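Local structure of aminodeoxyfutalosine deaminase (Deinococcus radiodurans, 2IMR) at residues P236-V241 with R298-H303; S169-F174 with G205-L210; I152-E157 with E175-F180. The protein catalyses the zinc-dependent deamination of aminodeoxyfutalosine to futalosine in menaquinone biosynthesis and, less efficiently, deaminates adenosine and several related nucleosides. All blocks are in the same frame, centred on the assembly; numbering follows the deposited sequence.

Interaction 1. Residues P236-V241 with R298-H303. With ZN (zinc ion), chain B.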
loop_
_atom_site.group_PDB
_atom_site.type_symbol
_atom_site.label_atom_id
_atom_site.label_comp_id
_atom_site.label_asym_id
_atom_site.label_seq_id
_atom_site.Cartn_x
_atom_site.Cartn_y
_atom_site.Cartn_z
ATOM N N PRO A 236 -12.023 -6.762 -0.117
ATOM C CA PRO A 236 -11.300 -5.503 0.065
ATOM C C PRO A 236 -10.974 -4.864 -1.283
ATOM O O PRO A 236 -10.834 -5.556 -2.296
ATOM C CB PRO A 236 -10.054 -5.925 0.849
ATOM C CG PRO A 236 -9.854 -7.345 0.447
ATOM C CD PRO A 236 -11.265 -7.891 0.444
ATOM N N LEU A 237 -10.882 -3.538 -1.292
ATOM C CA LEU A 237 -10.592 -2.792 -2.509
ATOM C C LEU A 237 -9.369 -1.900 -2.366
ATOM O O LEU A 237 -9.062 -1.420 -1.278
ATOM C CB LEU A 237 -11.774 -1.881 -2.873
ATOM C CG LEU A 237 -13.089 -2.424 -3.435
ATOM C CD1 LEU A 237 -14.166 -1.350 -3.298
ATOM C CD2 LEU A 237 -12.914 -2.822 -4.889
ATOM N N GLN A 238 -8.670 -1.700 -3.479
ATOM C CA GLN A 238 -7.529 -0.789 -3.544
ATOM C C GLN A 238 -7.617 -0.125 -4.910
ATOM O O GLN A 238 -7.761 -0.803 -5.934
ATOM C CB GLN A 238 -6.183 -1.508 -3.381
ATOM C CG GLN A 238 -5.608 -1.371 -1.971
ATOM C CD GLN A 238 -4.136 -1.764 -1.866
ATOM O OE1 GLN A 238 -3.329 -1.424 -2.729
ATOM N NE2 GLN A 238 -3.782 -2.460 -0.791
ATOM N N ILE A 239 -7.568 1.202 -4.913
ATOM C CA ILE A 239 -7.641 1.993 -6.141
ATOM C C ILE A 239 -6.482 2.998 -6.120
ATOM O O ILE A 239 -6.259 3.658 -5.105
ATOM C CB ILE A 239 -8.969 2.810 -6.212
ATOM C CG1 ILE A 239 -10.173 1.891 -5.995
ATOM C CG2 ILE A 239 -9.082 3.518 -7.569
ATOM C CD1 ILE A 239 -11.492 2.636 -5.867
ATOM N N HIS A 240 -5.731 3.093 -7.217
ATOM C CA HIS A 240 -4.641 4.071 -7.294
ATOM C C HIS A 240 -5.321 5.394 -7.601
ATOM O O HIS A 240 -6.004 5.504 -8.615
ATOM C CB HIS A 240 -3.677 3.770 -8.442
ATOM C CG HIS A 240 -3.027 2.426 -8.364
ATOM N ND1 HIS A 240 -3.562 1.305 -8.962
ATOM C CD2 HIS A 240 -1.863 2.029 -7.796
ATOM C CE1 HIS A 240 -2.755 0.277 -8.770
ATOM N NE2 HIS A 240 -1.717 0.690 -8.067
ATOM N N VAL A 241 -5.126 6.404 -6.759
ATOM C CA VAL A 241 -5.793 7.681 -6.997
ATOM C C VAL A 241 -4.898 8.902 -6.834
ATOM O O VAL A 241 -4.141 9.002 -5.867
ATOM C CB VAL A 241 -7.009 7.840 -6.052
ATOM C CG1 VAL A 241 -7.742 9.149 -6.342
ATOM C CG2 VAL A 241 -7.948 6.652 -6.221
ATOM N N ARG A 298 -15.768 2.105 1.128
ATOM C CA ARG A 298 -14.553 2.280 1.929
ATOM C C ARG A 298 -13.314 1.647 1.300
ATOM O O ARG A 298 -12.555 0.944 1.974
ATOM C CB ARG A 298 -14.734 1.707 3.339
ATOM C CG ARG A 298 -15.529 2.581 4.297
ATOM C CD ARG A 298 -15.465 1.993 5.698
ATOM N NE ARG A 298 -15.938 0.612 5.713
ATOM C CZ ARG A 298 -15.454 -0.340 6.506
ATOM N NH1 ARG A 298 -14.475 -0.069 7.359
ATOM N NH2 ARG A 298 -15.942 -1.574 6.437
ATOM N N PRO A 299 -13.089 1.886 -0.001
ATOM C CA PRO A 299 -11.909 1.300 -0.643
ATOM C C PRO A 299 -10.641 1.963 -0.120
ATOM O O PRO A 299 -10.671 3.127 0.288
ATOM C CB PRO A 299 -12.131 1.623 -2.114
ATOM C CG PRO A 299 -12.776 2.986 -2.037
ATOM C CD PRO A 299 -13.810 2.769 -0.939
ATOM N N THR A 300 -9.535 1.226 -0.124
ATOM C CA THR A 300 -8.266 1.795 0.301
ATOM C C THR A 300 -7.729 2.541 -0.919
ATOM O O THR A 300 -7.670 1.991 -2.017
ATOM C CB THR A 300 -7.269 0.699 0.736
ATOM O OG1 THR A 300 -7.745 0.081 1.937
ATOM C CG2 THR A 300 -5.896 1.292 1.000
ATOM N N LEU A 301 -7.361 3.803 -0.724
ATOM C CA LEU A 301 -6.857 4.633 -1.810
ATOM C C LEU A 301 -5.335 4.700 -1.774
ATOM O O LEU A 301 -4.741 5.042 -0.751
ATOM C CB LEU A 301 -7.453 6.037 -1.705
ATOM C CG LEU A 301 -8.984 6.064 -1.588
ATOM C CD1 LEU A 301 -9.456 7.505 -1.445
ATOM C CD2 LEU A 301 -9.626 5.402 -2.813
ATOM N N VAL A 302 -4.715 4.387 -2.908
ATOM C CA VAL A 302 -3.259 4.370 -3.009
ATOM C C VAL A 302 -2.643 5.615 -3.649
ATOM O O VAL A 302 -3.181 6.162 -4.614
ATOM C CB VAL A 302 -2.806 3.123 -3.790
ATOM C CG1 VAL A 302 -1.283 3.018 -3.780
ATOM C CG2 VAL A 302 -3.446 1.881 -3.175
ATOM N N HIS A 303 -1.512 6.043 -3.083
ATOM C CA HIS A 303 -0.749 7.210 -3.518
ATOM C C HIS A 303 -1.381 8.483 -2.977
ATOM O O HIS A 303 -0.871 9.056 -2.017
ATOM C CB HIS A 303 -0.620 7.237 -5.047
ATOM C CG HIS A 303 0.178 6.088 -5.592
ATOM N ND1 HIS A 303 1.437 5.773 -5.123
ATOM C CD2 HIS A 303 -0.114 5.161 -6.534
ATOM C CE1 HIS A 303 1.884 4.701 -5.751
ATOM N NE2 HIS A 303 0.963 4.308 -6.612
HETATM ZN ZN ZN B . 0.242 0.099 -7.686
HETATM O O HOH W 1 -11.350 -2.041 1.126
HETATM O O HOH W 2 -8.031 -2.674 0.844
HETATM O O HOH W 3 1.302 1.541 -7.762
#

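Interaction 2. Residues S169-F174 with G205-L210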
loop_
_atom_site.group_PDB
_atom_site.type_symbol
_atom_site.label_atom_id
_atom_site.label_comp_id
_atom_site.label_asym_id
_atom_site.label_seq_id
_atom_site.Cartn_x
_atom_site.Cartn_y
_atom_site.Cartn_z
ATOM N N SER A 169 0.837 -13.788 3.642
ATOM C CA SER A 169 -0.320 -13.368 4.420
ATOM C C SER A 169 -0.685 -11.956 3.968
ATOM O O SER A 169 0.185 -11.169 3.588
ATOM C CB SER A 169 -0.021 -13.395 5.925
ATOM O OG SER A 169 0.720 -12.266 6.339
ATOM N N GLY A 170 -1.976 -11.646 3.990
ATOM C CA GLY A 170 -2.420 -10.330 3.567
ATOM C C GLY A 170 -3.557 -10.424 2.570
ATOM O O GLY A 170 -4.465 -11.242 2.730
ATOM N N THR A 171 -3.509 -9.592 1.535
ATOM C CA THR A 171 -4.543 -9.585 0.513
ATOM C C THR A 171 -3.955 -9.544 -0.892
ATOM O O THR A 171 -2.989 -8.826 -1.145
ATOM C CB THR A 171 -5.457 -8.353 0.661
ATOM O OG1 THR A 171 -6.037 -8.345 1.971
ATOM C CG2 THR A 171 -6.558 -8.370 -0.392
ATOM N N LEU A 172 -4.548 -10.317 -1.797
ATOM C CA LEU A 172 -4.130 -10.345 -3.199
ATOM C C LEU A 172 -5.275 -9.712 -3.985
ATOM O O LEU A 172 -6.349 -10.307 -4.106
ATOM C CB LEU A 172 -3.918 -11.786 -3.677
ATOM C CG LEU A 172 -2.904 -12.611 -2.881
ATOM C CD1 LEU A 172 -2.829 -14.019 -3.464
ATOM C CD2 LEU A 172 -1.541 -11.929 -2.919
ATOM N N TYR A 173 -5.043 -8.506 -4.498
ATOM C CA TYR A 173 -6.045 -7.763 -5.258
ATOM C C TYR A 173 -5.922 -8.001 -6.766
ATOM O O TYR A 173 -4.869 -7.739 -7.354
ATOM C CB TYR A 173 -5.887 -6.262 -4.999
ATOM C CG TYR A 173 -5.908 -5.839 -3.545
ATOM C CD1 TYR A 173 -7.086 -5.407 -2.935
ATOM C CD2 TYR A 173 -4.728 -5.812 -2.796
ATOM C CE1 TYR A 173 -7.087 -4.948 -1.621
ATOM C CE2 TYR A 173 -4.716 -5.360 -1.485
ATOM C CZ TYR A 173 -5.894 -4.926 -0.902
ATOM O OH TYR A 173 -5.865 -4.448 0.386
ATOM N N PHE A 174 -7.002 -8.469 -7.387
ATOM C CA PHE A 174 -7.009 -8.726 -8.829
ATOM C C PHE A 174 -7.244 -7.394 -9.529
ATOM O O PHE A 174 -8.267 -6.751 -9.323
ATOM C CB PHE A 174 -8.119 -9.725 -9.186
ATOM C CG PHE A 174 -8.094 -10.183 -10.621
ATOM C CD1 PHE A 174 -6.898 -10.570 -11.223
ATOM C CD2 PHE A 174 -9.272 -10.266 -11.359
ATOM C CE1 PHE A 174 -6.875 -11.033 -12.540
ATOM C CE2 PHE A 174 -9.263 -10.728 -12.679
ATOM C CZ PHE A 174 -8.062 -11.114 -13.271
ATOM N N GLY A 205 -5.901 -15.876 6.470
ATOM C CA GLY A 205 -4.612 -15.209 6.424
ATOM C C GLY A 205 -4.226 -14.654 5.067
ATOM O O GLY A 205 -3.386 -13.760 4.984
ATOM N N LEU A 206 -4.824 -15.186 4.007
ATOM C CA LEU A 206 -4.536 -14.732 2.648
ATOM C C LEU A 206 -5.862 -14.640 1.909
ATOM O O LEU A 206 -6.391 -15.647 1.431
ATOM C CB LEU A 206 -3.605 -15.724 1.943
ATOM C CG LEU A 206 -3.011 -15.295 0.598
ATOM C CD1 LEU A 206 -2.191 -14.024 0.777
ATOM C CD2 LEU A 206 -2.142 -16.419 0.046
ATOM N N ARG A 207 -6.395 -13.427 1.815
ATOM C CA ARG A 207 -7.685 -13.213 1.178
ATOM C C ARG A 207 -7.636 -12.575 -0.204
ATOM O O ARG A 207 -6.656 -11.926 -0.585
ATOM C CB ARG A 207 -8.562 -12.362 2.091
ATOM C CG ARG A 207 -7.973 -11.000 2.346
ATOM C CD ARG A 207 -8.821 -10.168 3.286
ATOM N NE ARG A 207 -8.278 -8.817 3.368
ATOM C CZ ARG A 207 -8.779 -7.847 4.123
ATOM N NH1 ARG A 207 -9.849 -8.069 4.878
ATOM N NH2 ARG A 207 -8.210 -6.649 4.113
ATOM N N LEU A 208 -8.721 -12.763 -0.944
ATOM C CA LEU A 208 -8.850 -12.223 -2.291
ATOM C C LEU A 208 -9.419 -10.813 -2.238
ATOM O O LEU A 208 -10.308 -10.520 -1.435
ATOM C CB LEU A 208 -9.774 -13.115 -3.120
ATOM C CG LEU A 208 -10.084 -12.638 -4.539
ATOM C CD1 LEU A 208 -8.804 -12.655 -5.378
ATOM C CD2 LEU A 208 -11.140 -13.546 -5.159
ATOM N N GLY A 209 -8.901 -9.942 -3.099
ATOM C CA GLY A 209 -9.370 -8.572 -3.143
ATOM C C GLY A 209 -9.594 -8.129 -4.575
ATOM O O GLY A 209 -9.414 -8.907 -5.508
ATOM N N LEU A 210 -9.979 -6.872 -4.750
ATOM C CA LEU A 210 -10.238 -6.347 -6.079
ATOM C C LEU A 210 -9.567 -4.997 -6.238
ATOM O O LEU A 210 -9.542 -4.188 -5.313
ATOM C CB LEU A 210 -11.744 -6.216 -6.286
ATOM C CG LEU A 210 -12.293 -5.976 -7.686
ATOM C CD1 LEU A 210 -11.809 -7.063 -8.649
ATOM C CD2 LEU A 210 -13.824 -5.971 -7.608
#

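Interaction 3. Residues I152-E157 with E175-F180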
loop_
_atom_site.group_PDB
_atom_site.type_symbol
_atom_site.label_atom_id
_atom_site.label_comp_id
_atom_site.label_asym_id
_atom_site.label_seq_id
_atom_site.Cartn_x
_atom_site.Cartn_y
_atom_site.Cartn_z
ATOM N N ILE A 152 -1.021 -6.315 -5.735
ATOM C CA ILE A 152 -1.891 -6.111 -6.876
ATOM C C ILE A 152 -1.461 -7.157 -7.899
ATOM O O ILE A 152 -0.286 -7.226 -8.265
ATOM C CB ILE A 152 -1.717 -4.705 -7.477
ATOM C CG1 ILE A 152 -1.947 -3.640 -6.397
ATOM C CG2 ILE A 152 -2.689 -4.515 -8.646
ATOM C CD1 ILE A 152 -3.272 -3.777 -5.654
ATOM N N VAL A 153 -2.415 -7.966 -8.350
ATOM C CA VAL A 153 -2.146 -9.035 -9.308
ATOM C C VAL A 153 -2.750 -8.757 -10.676
ATOM O O VAL A 153 -3.908 -8.346 -10.781
ATOM C CB VAL A 153 -2.729 -10.387 -8.811
ATOM C CG1 VAL A 153 -2.419 -11.488 -9.813
ATOM C CG2 VAL A 153 -2.168 -10.734 -7.447
ATOM N N TRP A 154 -1.968 -8.999 -11.723
ATOM C CA TRP A 154 -2.438 -8.793 -13.085
ATOM C C TRP A 154 -2.784 -10.106 -13.784
ATOM O O TRP A 154 -3.936 -10.338 -14.158
ATOM C CB TRP A 154 -1.389 -8.053 -13.920
ATOM C CG TRP A 154 -1.790 -7.928 -15.371
ATOM C CD1 TRP A 154 -1.567 -8.836 -16.372
ATOM C CD2 TRP A 154 -2.553 -6.866 -15.956
ATOM N NE1 TRP A 154 -2.149 -8.402 -17.544
ATOM C CE2 TRP A 154 -2.760 -7.195 -17.315
ATOM C CE3 TRP A 154 -3.084 -5.667 -15.462
ATOM C CZ2 TRP A 154 -3.476 -6.367 -18.188
ATOM C CZ3 TRP A 154 -3.796 -4.843 -16.329
ATOM C CH2 TRP A 154 -3.985 -5.198 -17.677
ATOM N N ALA A 155 -1.789 -10.966 -13.961
ATOM C CA ALA A 155 -2.014 -12.235 -14.651
ATOM C C ALA A 155 -2.758 -13.261 -13.810
ATOM O O ALA A 155 -2.370 -13.551 -12.687
ATOM C CB ALA A 155 -0.676 -12.821 -15.120
ATOM N N PRO A 156 -3.848 -13.828 -14.352
ATOM C CA PRO A 156 -4.626 -14.834 -13.625
ATOM C C PRO A 156 -3.760 -16.004 -13.133
ATOM O O PRO A 156 -3.967 -16.524 -12.036
ATOM C CB PRO A 156 -5.660 -15.274 -14.656
ATOM C CG PRO A 156 -5.923 -14.005 -15.411
ATOM C CD PRO A 156 -4.522 -13.446 -15.608
ATOM N N GLU A 157 -2.791 -16.416 -13.943
ATOM C CA GLU A 157 -1.919 -17.522 -13.561
ATOM C C GLU A 157 -1.057 -17.167 -12.356
ATOM O O GLU A 157 -0.654 -18.042 -11.593
ATOM C CB GLU A 157 -1.045 -17.952 -14.745
ATOM C CG GLU A 157 -1.780 -18.871 -15.710
ATOM C CD GLU A 157 -0.893 -19.421 -16.811
ATOM O OE1 GLU A 157 0.239 -19.857 -16.510
ATOM O OE2 GLU A 157 -1.339 -19.428 -17.975
ATOM N N GLU A 175 -6.298 -6.977 -10.362
ATOM C CA GLU A 175 -6.427 -5.689 -11.036
ATOM C C GLU A 175 -7.323 -5.721 -12.268
ATOM O O GLU A 175 -7.234 -6.629 -13.086
ATOM C CB GLU A 175 -5.042 -5.161 -11.417
ATOM C CG GLU A 175 -5.012 -3.668 -11.680
ATOM C CD GLU A 175 -3.602 -3.138 -11.834
ATOM O OE1 GLU A 175 -2.913 -3.548 -12.788
ATOM O OE2 GLU A 175 -3.185 -2.315 -10.998
ATOM N N VAL A 176 -8.198 -4.725 -12.381
ATOM C CA VAL A 176 -9.101 -4.621 -13.524
ATOM C C VAL A 176 -8.864 -3.275 -14.197
ATOM O O VAL A 176 -8.796 -2.245 -13.533
ATOM C CB VAL A 176 -10.571 -4.727 -13.092
ATOM C CG1 VAL A 176 -11.484 -4.573 -14.311
ATOM C CG2 VAL A 176 -10.808 -6.069 -12.419
ATOM N N LEU A 177 -8.745 -3.289 -15.520
ATOM C CA LEU A 177 -8.465 -2.070 -16.268
ATOM C C LEU A 177 -9.180 -2.030 -17.616
ATOM O O LEU A 177 -8.925 -2.855 -18.477
ATOM C CB LEU A 177 -6.945 -1.968 -16.485
ATOM C CG LEU A 177 -6.244 -0.724 -17.051
ATOM C CD1 LEU A 177 -4.739 -0.981 -17.021
ATOM C CD2 LEU A 177 -6.691 -0.416 -18.476
ATOM N N ASN A 178 -10.083 -1.069 -17.788
ATOM C CA ASN A 178 -10.793 -0.892 -19.054
ATOM C C ASN A 178 -11.621 0.378 -18.956
ATOM O O ASN A 178 -12.629 0.415 -18.258
ATOM C CB ASN A 178 -11.709 -2.072 -19.367
ATOM C CG ASN A 178 -12.258 -1.999 -20.779
ATOM O OD1 ASN A 178 -12.915 -1.027 -21.147
ATOM N ND2 ASN A 178 -11.979 -3.021 -21.581
ATOM N N PRO A 179 -11.205 1.433 -19.668
ATOM C CA PRO A 179 -11.874 2.740 -19.675
ATOM C C PRO A 179 -13.077 2.939 -20.598
ATOM O O PRO A 179 -13.639 4.034 -20.639
ATOM C CB PRO A 179 -10.734 3.685 -20.016
ATOM C CG PRO A 179 -9.952 2.872 -21.025
ATOM C CD PRO A 179 -9.916 1.498 -20.385
ATOM N N PHE A 180 -13.474 1.895 -21.322
ATOM C CA PHE A 180 -14.601 1.979 -22.256
ATOM C C PHE A 180 -15.943 1.603 -21.626
ATOM O O PHE A 180 -16.197 0.439 -21.333
ATOM C CB PHE A 180 -14.333 1.071 -23.459
ATOM C CG PHE A 180 -13.099 1.439 -24.228
ATOM C CD1 PHE A 180 -13.127 2.465 -25.163
ATOM C CD2 PHE A 180 -11.901 0.769 -24.002
ATOM C CE1 PHE A 180 -11.976 2.824 -25.865
ATOM C CE2 PHE A 180 -10.746 1.119 -24.698
ATOM C CZ PHE A 180 -10.785 2.148 -25.631
#

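Interaction 1. Residues P236-V241 with R298-H303
His240 and His303, near the C-terminal ends of two neighbouring parallel strands, lie side by side and both serve the metal centre. His240 NE2 binds the zinc ion at 2.1 Å, whereas His303 is hydrogen-bonded to water 3 (NE2 to O, 3.0 Å), a ligand of the same metal that lies in plane at the edge of the His303 ring. The two rings meet rim to rim, His240 CD2 to His303 CD2 at 3.8 Å with planes 23° apart, and Val302 CG1 covers one face of the His303 ring over its centre. With CG of His240 anti to its carbonyl carbon (chi1 -59°), NE2 reaches the metal while ND1 bonds to the backbone O of His213, which fixes the ring's rotation.

Behind this first shell, Gln238 is a second-shell residue: its OE1 rests on Val302 CG2 at 3.3 Å and is hydrogen-bonded to ND1 of His99, another zinc ligand, and its NE2 bonds to Ala98 O.

The opposite face, where Ile239 and Leu301 lie, is apolar, and Val241 CG2 adds a neighbouring contact to Leu301 CD2 at 4.0 Å. Before the strands Leu237 CB meets Pro299 CB at 3.6 Å, and Leu237 and Ile239 also pack on helix 220-233. Four backbone bonds set the register; Val302 N to Ile239 O is short and straight (2.8 Å, 177°). Water 2 joins Leu237 O to Thr300 OG1.

Parallel strands with metal-binding histidines near their C-terminal ends, mostly polar side chains turned to the centre and aliphatic ones to the helices, are characteristic of the TIM barrel of metallo-dependent hydrolases; here His240 joins His99, His101 and water 3 on the zinc ion, with Asp354, a further zinc-binding residue, against His303.

Interaction 2. Residues S169-F174 with G205-L210
Two first torsions bring Arg207 and Thr171 together across the strands. CG of Arg207 lies between its backbone N and carbonyl carbon (chi1 62°) and the chain then runs extended to NE, while Thr171 holds OG1 anti to its carbonyl carbon (chi1 -57°), facing the arginine. Arg207 NE donates to Thr171 OG1 at 2.7 Å and 175°, with the oxygen at the guanidinium edge, in its plane. The same hydroxyl is hydrogen-bonded to Val395 O, so two partners grip it.

The other branch, Thr171 CG2, sits 3.5 Å above the plane of the Tyr173 ring, over its centre. Gly209 fits beside both: a side-chain carbon there would clash with Tyr173 CD1 and Thr171 CG2, and its absence probably allows the 4.0 Å approach of Tyr173 CA and Gly209 CA.

On the other face leucines meet: Leu172 CG touches Leu206 CD1 at 4.0 Å, Leu208 CD1 lies against the backbone O of Leu172 at 3.6 Å, and helix 156-163 covers Leu172. Five backbone bonds hold the parallel pair, among them Leu172 N to Arg207 O at 2.9 Å; in the beta-alpha-beta unit, helix 184-199 links the strands and packs on Leu208 and Leu210.

The chemistry is thus divided by face: leucines seal the sheet against its helices, while a charged donor and a doubly held hydroxyl probably lock the Thr171 rotamer, and with it the methyl over Tyr173.

Interaction 3. Residues I152-E157 with E175-F180
Glu175 N donates to Val153 O at 2.8 Å and 171°, the one backbone bond between the segments, beyond which Trp154 turns out of the strand and the two chains part.

The side chain of Glu175 leaves with CG anti to the backbone N (chi1 -160°) and stays extended to its carboxylate, which touches two side chains across the contact. OE2 lies against the methyl CG2 of Ile152 at 3.3 Å. OE1 meets the rim of the Trp154 indole, 3.4 Å from CE3 and in the ring plane, with carboxylate and ring turned 78° against each other; Glu108 brings a second carboxylate near OE1. Further along the same rim, Leu177 CD1 touches Trp154 CZ3 at 4.0 Å. Glu175 also packs on His213 and His101, in keeping with its predicted role in binding substrate. An alanine in place of Glu175 removes the carboxylate, and is likely to leave a gap between Ile152 CG2 and the Trp154 rim and to cost the contact with His213.

Ile152 in turn packs on the zinc ligands His99 and His101. Asp103 accepts from the backbone N of both Trp154 and Ala155, tying down the turn before helix 156-163. This helix makes the crossover from strand 149-153 to strand 170-176, and Val176 packs on helices 184-199 and 220-233.

The three contacts sample one barrel. Interactions 2 and 3 share strand 170-176: its earlier part pairs with 205-210, its end with 152-157, and Tyr173 O is 2.7 Å from Val153 N, a probable hydrogen bond. Interaction 1 is wholly buried; interaction 2 is largely so, with an exposed start at Gly205; interaction 3, where the strands end, has partly exposed Trp154 and Leu177. Their chemistry follows: metal coordination in 1, a charged donor on a hydroxyl in 2, a carboxylate at an indole rim in 3. Interaction 1 touches both others, through Gln238 NE2 and Tyr173 OH (3.1 Å, probably bonded) and His240 CE1 and Glu175 OE2 (3.4 Å).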